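Local coordinates for protein NH(3)-dependent NAD(+) synthetase (Francisella tularensis subsp. holarctica LVS, PDB 3FIU) that is an alpha/beta enzyme of the NAD synthase family, in the HUP clan, that holds adenosine monophosphate, pyrophosphate and magnesium ion in its pocket, at residues 88-93 / 122-127; 56-61 / 81-86; 145-150 / 208-213. All coordinates share one frame; numbering follows the deposited sequence.

Interaction 1 of 3, residues 88-93 / 122-127; sequences ISIQPA and RLRMMY. With AMP (adenosine monophosphate), chain G.
Ile90 and Arg124 meet at the wall of the adenosine monophosphate pocket, where helix 113-135 packs against the turn leading into helix 91-100. Ile90 CD1 lies over one face of the guanidinium, 3.7 Å from Arg124 NH2 and displaced toward the rim. The adenine takes the opposite face, with AMP C6 3.4 Å from Arg124 NE. Arginine suits this place because its flat end can be layered between a base and a methyl group. Its chain runs extended from CG to NE (chi3 -174°), and NE also donates to Leu61 O, which helps fix the plane beside the base.

Ile90 divides its branches. With CG1 between the backbone N and the carbonyl carbon (chi1 70°), CD1 goes to the arginine, while CG2 packs obliquely on the Tyr127 ring, 3.5 Å from CE2. Ile88 CG2 meets the same ring at CE1, 4.0 Å away. Ala93, a small residue, rests CB 3.9 Å from Tyr127 OH and more loosely against Leu123 CD2.

Where the chain turns, a water donates to Ser89 O (3.0 Å), accepts from Ala93 N (2.9 Å) and also bonds Tyr127 OH. That hydroxyl has a further partner in Ser100 of the second subunit. Ser89 OG accepts from Gln91 N, capping the new helix. Layered against adenine in this way, Arg124 forms part of the nucleotide site of a HUP-type alpha/beta fold.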
loop_
_atom_site.group_PDB
_atom_site.type_symbol
_atom_site.label_atom_id
_atom_site.label_comp_id
_atom_site.label_asym_id
_atom_site.label_seq_id
_atom_site.Cartn_x
_atom_site.Cartn_y
_atom_site.Cartn_z
ATOM N N ILE A 88 7.548 19.596 -0.509
ATOM C CA ILE A 88 8.547 18.882 0.305
ATOM C C ILE A 88 9.413 17.982 -0.570
ATOM O O ILE A 88 8.892 17.086 -1.246
ATOM C CB ILE A 88 7.886 18.046 1.429
ATOM C CG1 ILE A 88 7.089 18.947 2.372
ATOM C CG2 ILE A 88 8.936 17.218 2.200
ATOM C CD1 ILE A 88 6.077 18.210 3.212
ATOM N N SER A 89 10.726 18.217 -0.565
ATOM C CA SER A 89 11.619 17.314 -1.294
ATOM C C SER A 89 11.633 15.953 -0.608
ATOM O O SER A 89 11.822 15.865 0.612
ATOM C CB SER A 89 13.046 17.831 -1.350
ATOM O OG SER A 89 13.867 16.914 -2.072
ATOM N N ILE A 90 11.466 14.895 -1.408
ATOM C CA ILE A 90 11.522 13.543 -0.880
ATOM C C ILE A 90 12.933 13.019 -0.974
ATOM O O ILE A 90 13.208 11.868 -0.590
ATOM C CB ILE A 90 10.489 12.576 -1.589
ATOM C CG1 ILE A 90 10.906 12.293 -3.049
ATOM C CG2 ILE A 90 9.099 13.177 -1.508
ATOM C CD1 ILE A 90 10.172 11.123 -3.691
ATOM N N GLN A 91 13.849 13.855 -1.466
ATOM C CA GLN A 91 15.206 13.372 -1.720
ATOM C C GLN A 91 15.957 12.875 -0.459
ATOM O O GLN A 91 16.589 11.819 -0.505
ATOM C CB GLN A 91 16.040 14.385 -2.558
ATOM C CG GLN A 91 17.323 13.795 -3.211
ATOM C CD GLN A 91 17.002 12.756 -4.277
ATOM O OE1 GLN A 91 15.967 12.839 -4.936
ATOM N NE2 GLN A 91 17.874 11.753 -4.428
ATOM N N PRO A 92 15.931 13.646 0.656
ATOM C CA PRO A 92 16.595 13.151 1.893
ATOM C C PRO A 92 16.102 11.785 2.360
ATOM O O PRO A 92 16.906 10.888 2.671
ATOM C CB PRO A 92 16.232 14.219 2.949
ATOM C CG PRO A 92 16.026 15.451 2.147
ATOM C CD PRO A 92 15.407 15.015 0.828
ATOM N N ALA A 93 14.788 11.629 2.428
ATOM C CA ALA A 93 14.193 10.360 2.816
ATOM C C ALA A 93 14.531 9.260 1.800
ATOM O O ALA A 93 14.893 8.115 2.188
ATOM C CB ALA A 93 12.702 10.522 2.967
ATOM N N ARG A 122 6.068 5.141 -3.303
ATOM C CA ARG A 122 5.638 4.685 -2.003
ATOM C C ARG A 122 5.996 5.725 -0.927
ATOM O O ARG A 122 5.262 5.886 0.015
ATOM C CB ARG A 122 6.313 3.351 -1.700
ATOM C CG ARG A 122 5.776 2.244 -2.652
ATOM C CD ARG A 122 6.495 0.915 -2.438
ATOM N NE ARG A 122 5.892 -0.052 -3.376
ATOM C CZ ARG A 122 6.556 -0.836 -4.213
ATOM N NH1 ARG A 122 7.886 -0.882 -4.172
ATOM N NH2 ARG A 122 5.866 -1.626 -5.055
ATOM N N LEU A 123 7.124 6.400 -1.073
ATOM C CA LEU A 123 7.379 7.550 -0.196
ATOM C C LEU A 123 6.272 8.604 -0.296
ATOM O O LEU A 123 5.797 9.132 0.726
ATOM C CB LEU A 123 8.716 8.206 -0.505
ATOM C CG LEU A 123 9.945 7.562 0.114
ATOM C CD1 LEU A 123 11.162 8.308 -0.385
ATOM C CD2 LEU A 123 9.863 7.598 1.649
ATOM N N ARG A 124 5.851 8.922 -1.522
ATOM C CA ARG A 124 4.761 9.883 -1.684
ATOM C C ARG A 124 3.484 9.408 -0.989
ATOM O O ARG A 124 2.811 10.195 -0.364
ATOM C CB ARG A 124 4.505 10.173 -3.177
ATOM C CG ARG A 124 5.701 10.957 -3.777
ATOM C CD ARG A 124 5.412 11.627 -5.139
ATOM N NE ARG A 124 6.662 12.202 -5.647
ATOM C CZ ARG A 124 7.467 11.619 -6.537
ATOM N NH1 ARG A 124 7.159 10.446 -7.093
ATOM N NH2 ARG A 124 8.592 12.219 -6.886
ATOM N N MET A 125 3.172 8.114 -1.099
ATOM C CA MET A 125 2.046 7.499 -0.370
ATOM C C MET A 125 2.171 7.764 1.130
ATOM O O MET A 125 1.173 8.148 1.791
ATOM C CB MET A 125 1.965 5.991 -0.675
ATOM C CG MET A 125 0.806 5.233 0.048
ATOM S SD MET A 125 1.244 4.814 1.733
ATOM C CE MET A 125 2.428 3.464 1.538
ATOM N N MET A 126 3.386 7.627 1.649
ATOM C CA MET A 126 3.645 7.847 3.077
ATOM C C MET A 126 3.339 9.296 3.468
ATOM O O MET A 126 2.668 9.543 4.458
ATOM C CB MET A 126 5.100 7.525 3.422
ATOM C CG MET A 126 5.399 6.002 3.453
ATOM S SD MET A 126 7.052 5.596 3.998
ATOM C CE MET A 126 7.126 6.411 5.600
ATOM N N TYR A 127 3.838 10.243 2.677
ATOM C CA TYR A 127 3.540 11.658 2.924
ATOM C C TYR A 127 2.059 11.931 2.968
ATOM O O TYR A 127 1.565 12.575 3.900
ATOM C CB TYR A 127 4.215 12.563 1.880
ATOM C CG TYR A 127 5.673 12.706 2.147
ATOM C CD1 TYR A 127 6.138 13.544 3.176
ATOM C CD2 TYR A 127 6.610 11.999 1.381
ATOM C CE1 TYR A 127 7.506 13.675 3.421
ATOM C CE2 TYR A 127 7.946 12.114 1.616
ATOM C CZ TYR A 127 8.388 12.941 2.655
ATOM O OH TYR A 127 9.721 13.020 2.866
HETATM P P AMP G . 2.001 9.378 -12.867
HETATM O O1P AMP G . 0.679 8.827 -13.367
HETATM O O2P AMP G . 2.995 8.262 -12.506
HETATM O O3P AMP G . 2.636 10.498 -13.614
HETATM O "O5'" AMP G . 1.702 9.967 -11.379
HETATM C "C5'" AMP G . 0.832 9.228 -10.496
HETATM C "C4'" AMP G . 0.472 10.128 -9.327
HETATM O "O4'" AMP G . 1.553 10.228 -8.391
HETATM C "C3'" AMP G . 0.215 11.575 -9.729
HETATM O "O3'" AMP G . -1.108 11.680 -10.239
HETATM C "C2'" AMP G . 0.392 12.300 -8.399
HETATM O "O2'" AMP G . -0.815 12.249 -7.606
HETATM C "C1'" AMP G . 1.508 11.495 -7.728
HETATM N N9 AMP G . 2.802 12.166 -7.990
HETATM C C8 AMP G . 3.721 11.846 -8.940
HETATM N N7 AMP G . 4.785 12.691 -8.899
HETATM C C5 AMP G . 4.522 13.591 -7.921
HETATM C C6 AMP G . 5.239 14.742 -7.341
HETATM N N6 AMP G . 6.429 15.139 -7.849
HETATM N N1 AMP G . 4.621 15.367 -6.321
HETATM C C2 AMP G . 3.422 15.010 -5.817
HETATM N N3 AMP G . 2.705 13.949 -6.281
HETATM C C4 AMP G . 3.229 13.232 -7.315
HETATM O O HOH W 1 12.790 13.690 2.485
#

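Interaction 2 of 3, residues 56-61 / 81-86; sequences TTALIL and LNIEHY. With AMP (adenosine monophosphate), chain G.
Tyr86 lays the edge of its ring against two neighbours on strand 56-60: Leu59 CD2 is 3.9 Å from Tyr86 CD1, and Thr57 CG2 is 4.0 Å from Tyr86 CE1. At Thr57 a chi1 of -64° sets OG1 beside the backbone N and leaves CG2 opposite that N, which gives the tyrosine the methyl and the Glu84 side the hydroxyl. A water links Thr57 OG1 to Glu84 OE1, although Tyr131 OH is the stronger partner of OG1. Glu84 stretches out fully (chi2 179°), and its OE2 accepts from Tyr86 OH at 2.6 Å on the anti side. On the other face, Ile83 CD1 packs 3.7 Å from Ala58 CB, a methyl small enough to admit it. His85 folds back, its ring between backbone N and carbonyl carbon (chi1 61°), so that ND1 donates in the ring plane to Ile83 O at 2.9 Å.

Backbone hydrogen bonds between the parallel strands include Ile60 N to Tyr86 O at 2.7 Å. Just beyond, Leu61 N donates to AMP N1 at 2.9 Å. Helix 68-81 makes the beta-alpha-beta crossover and covers Ile60 and His85, helix 113-135 lies against Leu59 and Tyr86, and strand 31-35 pairs with the far side of 56-60.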
loop_
_atom_site.group_PDB
_atom_site.type_symbol
_atom_site.label_atom_id
_atom_site.label_comp_id
_atom_site.label_asym_id
_atom_site.label_seq_id
_atom_site.Cartn_x
_atom_site.Cartn_y
_atom_site.Cartn_z
ATOM N N THR A 56 -9.226 20.895 1.253
ATOM C CA THR A 56 -8.486 20.134 0.241
ATOM C C THR A 56 -7.041 20.622 0.319
ATOM O O THR A 56 -6.802 21.808 0.193
ATOM C CB THR A 56 -9.027 20.391 -1.195
ATOM O OG1 THR A 56 -10.360 19.867 -1.321
ATOM C CG2 THR A 56 -8.130 19.697 -2.265
ATOM N N THR A 57 -6.097 19.714 0.514
ATOM C CA THR A 57 -4.676 20.126 0.581
ATOM C C THR A 57 -3.910 19.400 -0.491
ATOM O O THR A 57 -4.137 18.194 -0.704
ATOM C CB THR A 57 -4.101 19.742 1.970
ATOM O OG1 THR A 57 -4.802 20.482 2.971
ATOM C CG2 THR A 57 -2.560 20.023 2.102
ATOM N N ALA A 58 -2.957 20.106 -1.118
ATOM C CA ALA A 58 -2.065 19.489 -2.097
ATOM C C ALA A 58 -0.648 19.339 -1.570
ATOM O O ALA A 58 -0.107 20.262 -0.968
ATOM C CB ALA A 58 -2.042 20.294 -3.393
ATOM N N LEU A 59 -0.038 18.182 -1.817
ATOM C CA LEU A 59 1.360 18.014 -1.529
ATOM C C LEU A 59 2.132 17.978 -2.846
ATOM O O LEU A 59 1.788 17.239 -3.748
ATOM C CB LEU A 59 1.611 16.727 -0.722
ATOM C CG LEU A 59 0.849 16.574 0.586
ATOM C CD1 LEU A 59 1.407 15.339 1.348
ATOM C CD2 LEU A 59 0.974 17.865 1.419
ATOM N N ILE A 60 3.174 18.794 -2.937
ATOM C CA ILE A 60 4.146 18.669 -4.016
ATOM C C ILE A 60 5.386 18.000 -3.468
ATOM O O ILE A 60 5.990 18.471 -2.499
ATOM C CB ILE A 60 4.477 20.025 -4.630
ATOM C CG1 ILE A 60 3.203 20.696 -5.146
ATOM C CG2 ILE A 60 5.600 19.901 -5.751
ATOM C CD1 ILE A 60 3.448 22.116 -5.663
ATOM N N LEU A 61 5.789 16.905 -4.116
ATOM C CA LEU A 61 6.760 15.987 -3.520
ATOM C C LEU A 61 7.865 15.633 -4.503
ATOM O O LEU A 61 8.009 14.456 -4.904
ATOM C CB LEU A 61 6.034 14.712 -3.011
ATOM C CG LEU A 61 4.948 15.028 -1.987
ATOM C CD1 LEU A 61 4.050 13.800 -1.681
ATOM C CD2 LEU A 61 5.664 15.496 -0.717
ATOM N N LEU A 81 -6.415 27.654 -7.375
ATOM C CA LEU A 81 -7.407 26.976 -6.553
ATOM C C LEU A 81 -7.479 27.533 -5.149
ATOM O O LEU A 81 -8.450 27.273 -4.439
ATOM C CB LEU A 81 -7.044 25.499 -6.458
ATOM C CG LEU A 81 -7.706 24.445 -7.362
ATOM C CD1 LEU A 81 -8.506 25.013 -8.553
ATOM C CD2 LEU A 81 -6.726 23.339 -7.766
ATOM N N ASN A 82 -6.429 28.240 -4.742
ATOM C CA ASN A 82 -6.348 28.868 -3.424
ATOM C C ASN A 82 -6.428 27.825 -2.322
ATOM O O ASN A 82 -7.228 27.951 -1.398
ATOM C CB ASN A 82 -7.444 29.930 -3.241
ATOM C CG ASN A 82 -7.160 31.194 -4.018
ATOM O OD1 ASN A 82 -6.358 32.008 -3.602
ATOM N ND2 ASN A 82 -7.787 31.337 -5.174
ATOM N N ILE A 83 -5.629 26.771 -2.454
ATOM C CA ILE A 83 -5.646 25.702 -1.462
ATOM C C ILE A 83 -4.406 25.654 -0.590
ATOM O O ILE A 83 -3.312 26.061 -1.009
ATOM C CB ILE A 83 -5.952 24.296 -2.093
ATOM C CG1 ILE A 83 -4.986 23.952 -3.226
ATOM C CG2 ILE A 83 -7.412 24.250 -2.560
ATOM C CD1 ILE A 83 -5.042 22.483 -3.650
ATOM N N GLU A 84 -4.599 25.162 0.634
ATOM C CA GLU A 84 -3.496 24.735 1.481
ATOM C C GLU A 84 -2.570 23.777 0.706
ATOM O O GLU A 84 -3.033 22.882 -0.002
ATOM C CB GLU A 84 -4.037 24.008 2.726
ATOM C CG GLU A 84 -2.964 23.812 3.834
ATOM C CD GLU A 84 -3.502 23.115 5.083
ATOM O OE1 GLU A 84 -4.749 23.129 5.300
ATOM O OE2 GLU A 84 -2.674 22.530 5.828
ATOM N N HIS A 85 -1.263 23.973 0.835
ATOM C CA HIS A 85 -0.321 23.104 0.138
ATOM C C HIS A 85 1.037 23.110 0.803
ATOM O O HIS A 85 1.384 24.049 1.524
ATOM C CB HIS A 85 -0.158 23.604 -1.313
ATOM C CG HIS A 85 0.387 24.993 -1.377
ATOM N ND1 HIS A 85 -0.376 26.104 -1.080
ATOM C CD2 HIS A 85 1.639 25.447 -1.616
ATOM C CE1 HIS A 85 0.370 27.188 -1.180
ATOM N NE2 HIS A 85 1.595 26.817 -1.512
ATOM N N TYR A 86 1.820 22.077 0.543
ATOM C CA TYR A 86 3.214 22.017 0.982
ATOM C C TYR A 86 4.063 21.435 -0.124
ATOM O O TYR A 86 3.635 20.508 -0.837
ATOM C CB TYR A 86 3.335 21.152 2.251
ATOM C CG TYR A 86 2.413 21.663 3.339
ATOM C CD1 TYR A 86 1.076 21.236 3.403
ATOM C CD2 TYR A 86 2.853 22.618 4.258
ATOM C CE1 TYR A 86 0.215 21.726 4.344
ATOM C CE2 TYR A 86 1.990 23.111 5.227
ATOM C CZ TYR A 86 0.680 22.658 5.263
ATOM O OH TYR A 86 -0.192 23.156 6.191
HETATM P P AMP G . 2.001 9.378 -12.867
HETATM O O1P AMP G . 0.679 8.827 -13.367
HETATM O O2P AMP G . 2.995 8.262 -12.506
HETATM O O3P AMP G . 2.636 10.498 -13.614
HETATM O "O5'" AMP G . 1.702 9.967 -11.379
HETATM C "C5'" AMP G . 0.832 9.228 -10.496
HETATM C "C4'" AMP G . 0.472 10.128 -9.327
HETATM O "O4'" AMP G . 1.553 10.228 -8.391
HETATM C "C3'" AMP G . 0.215 11.575 -9.729
HETATM O "O3'" AMP G . -1.108 11.680 -10.239
HETATM C "C2'" AMP G . 0.392 12.300 -8.399
HETATM O "O2'" AMP G . -0.815 12.249 -7.606
HETATM C "C1'" AMP G . 1.508 11.495 -7.728
HETATM N N9 AMP G . 2.802 12.166 -7.990
HETATM C C8 AMP G . 3.721 11.846 -8.940
HETATM N N7 AMP G . 4.785 12.691 -8.899
HETATM C C5 AMP G . 4.522 13.591 -7.921
HETATM C C6 AMP G . 5.239 14.742 -7.341
HETATM N N6 AMP G . 6.429 15.139 -7.849
HETATM N N1 AMP G . 4.621 15.367 -6.321
HETATM C C2 AMP G . 3.422 15.010 -5.817
HETATM N N3 AMP G . 2.705 13.949 -6.281
HETATM C C4 AMP G . 3.229 13.232 -7.315
HETATM O O HOH W 2 -7.156 24.244 1.334
HETATM O O HOH W 3 -6.949 22.628 3.839
#

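Interaction 3 of 3, residues 145-150 / 208-213; sequences ACEWYM and VTYQEI. With MG (magnesium ion), chain E.
Cys146 projects its short side chain into the angle between Tyr210 and Ile213. Its CB sits at the edge of the Tyr210 ring, near the ring plane, 3.8 Å from CE2, and it is also 4.0 Å from Ile213 CG2. The sulfur also stands at the ring edge, 82° off the ring normal, in a sulfur-aromatic contact. A slim residue suits the spot, since the backbones come closest here, at Cys146 and Ile213.

Ile213 is the answering bump. It fits between Cys146 and Met150, one helical turn apart, giving CG2 to the cysteine and CD1 to the methionine, whose CG is 3.9 Å away. Met150, flexible and unbranched, bends at chi2 (-74°) and chi3 (-79°) and so curls its methyl round the tip of Ile213. Its CE meets Val208 CG1 tip to tip at 3.7 Å.

Val208 precedes the N-terminus of helix 210-218, which is closed by a capping box: Thr209 OG1 accepts from Glu212 N, and Thr209 N donates to Glu212 OE1 at 3.0 Å. The box lies away from the interface, and Glu212 rests against Ala226.

At the Glu147 end of the apolar patch the contact turns polar at the metal site. Glu147 OE1 binds the magnesium ion at 2.2 Å, alongside Asp41, and a water bound to the metal donates to Glu147 OE2 at 2.6 Å. Another water donates to Tyr210 OH at 2.7 Å and, weakly, to OE1 of the same glutamate. The Tyr210 hydroxyl also bonds Asp202, and Lys171 makes a cation-pi contact with its ring. At the opposite end of the patch, Met150 rests on Trp233 and Val208 on Ala226, both from helix 224-235.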
loop_
_atom_site.group_PDB
_atom_site.type_symbol
_atom_site.label_atom_id
_atom_site.label_comp_id
_atom_site.label_asym_id
_atom_site.label_seq_id
_atom_site.Cartn_x
_atom_site.Cartn_y
_atom_site.Cartn_z
ATOM N N ALA A 145 -8.686 5.196 -16.190
ATOM C CA ALA A 145 -8.952 3.831 -16.702
ATOM C C ALA A 145 -7.783 3.232 -17.474
ATOM O O ALA A 145 -7.575 2.004 -17.418
ATOM C CB ALA A 145 -10.239 3.765 -17.524
ATOM N N CYS A 146 -7.018 4.083 -18.168
ATOM C CA CYS A 146 -5.826 3.617 -18.920
ATOM C C CYS A 146 -4.716 3.090 -18.015
ATOM O O CYS A 146 -4.234 1.955 -18.184
ATOM C CB CYS A 146 -5.261 4.706 -19.819
ATOM S SG CYS A 146 -6.454 5.412 -21.002
ATOM N N GLU A 147 -4.284 3.926 -17.064
ATOM C CA GLU A 147 -3.288 3.498 -16.077
ATOM C C GLU A 147 -3.732 2.246 -15.338
ATOM O O GLU A 147 -2.944 1.301 -15.184
ATOM C CB GLU A 147 -2.989 4.626 -15.095
ATOM C CG GLU A 147 -2.610 5.887 -15.800
ATOM C CD GLU A 147 -2.565 7.106 -14.868
ATOM O OE1 GLU A 147 -1.575 7.835 -14.966
ATOM O OE2 GLU A 147 -3.470 7.304 -14.035
ATOM N N TRP A 148 -4.987 2.230 -14.901
ATOM C CA TRP A 148 -5.528 1.065 -14.221
ATOM C C TRP A 148 -5.392 -0.223 -15.086
ATOM O O TRP A 148 -4.749 -1.221 -14.684
ATOM C CB TRP A 148 -6.976 1.316 -13.761
ATOM C CG TRP A 148 -7.333 0.401 -12.607
ATOM C CD1 TRP A 148 -8.215 -0.646 -12.623
ATOM C CD2 TRP A 148 -6.756 0.420 -11.284
ATOM N NE1 TRP A 148 -8.241 -1.261 -11.384
ATOM C CE2 TRP A 148 -7.362 -0.619 -10.547
ATOM C CE3 TRP A 148 -5.801 1.237 -10.649
ATOM C CZ2 TRP A 148 -7.050 -0.873 -9.211
ATOM C CZ3 TRP A 148 -5.475 0.975 -9.302
ATOM C CH2 TRP A 148 -6.100 -0.077 -8.607
ATOM N N TYR A 149 -5.950 -0.181 -16.290
ATOM C CA TYR A 149 -5.872 -1.332 -17.193
ATOM C C TYR A 149 -4.450 -1.773 -17.531
ATOM O O TYR A 149 -4.161 -2.983 -17.628
ATOM C CB TYR A 149 -6.671 -1.085 -18.495
ATOM C CG TYR A 149 -6.888 -2.372 -19.265
ATOM C CD1 TYR A 149 -7.994 -3.187 -19.005
ATOM C CD2 TYR A 149 -5.968 -2.794 -20.222
ATOM C CE1 TYR A 149 -8.179 -4.402 -19.710
ATOM C CE2 TYR A 149 -6.155 -3.997 -20.943
ATOM C CZ TYR A 149 -7.247 -4.792 -20.660
ATOM O OH TYR A 149 -7.411 -5.975 -21.364
ATOM N N MET A 150 -3.561 -0.811 -17.742
ATOM C CA MET A 150 -2.198 -1.125 -18.129
ATOM C C MET A 150 -1.353 -1.517 -16.897
ATOM O O MET A 150 -0.191 -1.910 -17.029
ATOM C CB MET A 150 -1.576 0.063 -18.848
ATOM C CG MET A 150 -2.321 0.481 -20.127
ATOM S SD MET A 150 -1.972 -0.746 -21.415
ATOM C CE MET A 150 -0.334 -0.231 -21.926
ATOM N N VAL A 208 2.750 2.478 -26.843
ATOM C CA VAL A 208 1.364 2.518 -27.308
ATOM C C VAL A 208 0.793 3.843 -26.861
ATOM O O VAL A 208 1.142 4.327 -25.782
ATOM C CB VAL A 208 0.546 1.283 -26.829
ATOM C CG1 VAL A 208 0.392 1.228 -25.297
ATOM C CG2 VAL A 208 -0.809 1.232 -27.478
ATOM N N THR A 209 -0.028 4.461 -27.702
ATOM C CA THR A 209 -0.527 5.799 -27.416
ATOM C C THR A 209 -1.764 5.726 -26.537
ATOM O O THR A 209 -2.451 4.685 -26.472
ATOM C CB THR A 209 -0.896 6.573 -28.709
ATOM O OG1 THR A 209 -2.018 5.937 -29.333
ATOM C CG2 THR A 209 0.270 6.643 -29.673
ATOM N N TYR A 210 -2.058 6.815 -25.839
ATOM C CA TYR A 210 -3.300 6.856 -25.075
ATOM C C TYR A 210 -4.516 6.727 -25.965
ATOM O O TYR A 210 -5.522 6.167 -25.540
ATOM C CB TYR A 210 -3.408 8.098 -24.172
ATOM C CG TYR A 210 -2.600 7.931 -22.889
ATOM C CD1 TYR A 210 -1.366 8.604 -22.708
ATOM C CD2 TYR A 210 -3.046 7.065 -21.867
ATOM C CE1 TYR A 210 -0.609 8.422 -21.516
ATOM C CE2 TYR A 210 -2.311 6.895 -20.696
ATOM C CZ TYR A 210 -1.104 7.572 -20.523
ATOM O OH TYR A 210 -0.412 7.382 -19.336
ATOM N N GLN A 211 -4.439 7.237 -27.192
ATOM C CA GLN A 211 -5.604 7.138 -28.081
ATOM C C GLN A 211 -5.899 5.670 -28.397
ATOM O O GLN A 211 -7.065 5.250 -28.389
ATOM C CB GLN A 211 -5.436 7.947 -29.371
ATOM C CG GLN A 211 -6.787 8.169 -30.101
ATOM C CD GLN A 211 -7.868 8.749 -29.180
ATOM O OE1 GLN A 211 -7.678 9.806 -28.564
ATOM N NE2 GLN A 211 -9.002 8.048 -29.066
ATOM N N GLU A 212 -4.833 4.907 -28.632
ATOM C CA GLU A 212 -4.927 3.455 -28.837
ATOM C C GLU A 212 -5.485 2.743 -27.617
ATOM O O GLU A 212 -6.414 1.948 -27.747
ATOM C CB GLU A 212 -3.583 2.866 -29.270
ATOM C CG GLU A 212 -3.271 3.165 -30.727
ATOM C CD GLU A 212 -1.820 2.932 -31.107
ATOM O OE1 GLU A 212 -0.909 3.261 -30.321
ATOM O OE2 GLU A 212 -1.588 2.417 -32.220
ATOM N N ILE A 213 -4.953 3.040 -26.424
ATOM C CA ILE A 213 -5.508 2.405 -25.227
ATOM C C ILE A 213 -6.982 2.781 -25.052
ATOM O O ILE A 213 -7.808 1.919 -24.749
ATOM C CB ILE A 213 -4.678 2.699 -23.918
ATOM C CG1 ILE A 213 -3.190 2.323 -24.090
ATOM C CG2 ILE A 213 -5.306 1.996 -22.698
ATOM C CD1 ILE A 213 -2.276 3.022 -23.076
HETATM MG MG MG E . -1.195 9.789 -14.033
HETATM O O HOH W 4 -2.245 8.405 -17.575
HETATM O O HOH W 5 -2.358 8.942 -12.312
#

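How the interactions relate
Interactions 1 and 2 adjoin: Ile88 N lies 2.8 Å from Ile60 O, and strand 84-87 of interaction 2 runs on into helix 91-100 of interaction 1. Both touch adenosine monophosphate, one through a side chain and the other through a backbone amide. Interaction 3 lies across the chain's centre, about 27 Å from interaction 1 between centres, and supplies Glu147 to the magnesium ion, a residue that also touches adenosine monophosphate and pyrophosphate. Its touching residues are all buried, as nearly all are in interaction 1, whereas the outermost strand leaves interaction 2 partly exposed. Direct hydrogen bonds across the segments belong to interaction 2 alone; the two helical contacts rely on apolar packing and bridging waters. The second subunit reaches interactions 1 and 2 but not 3.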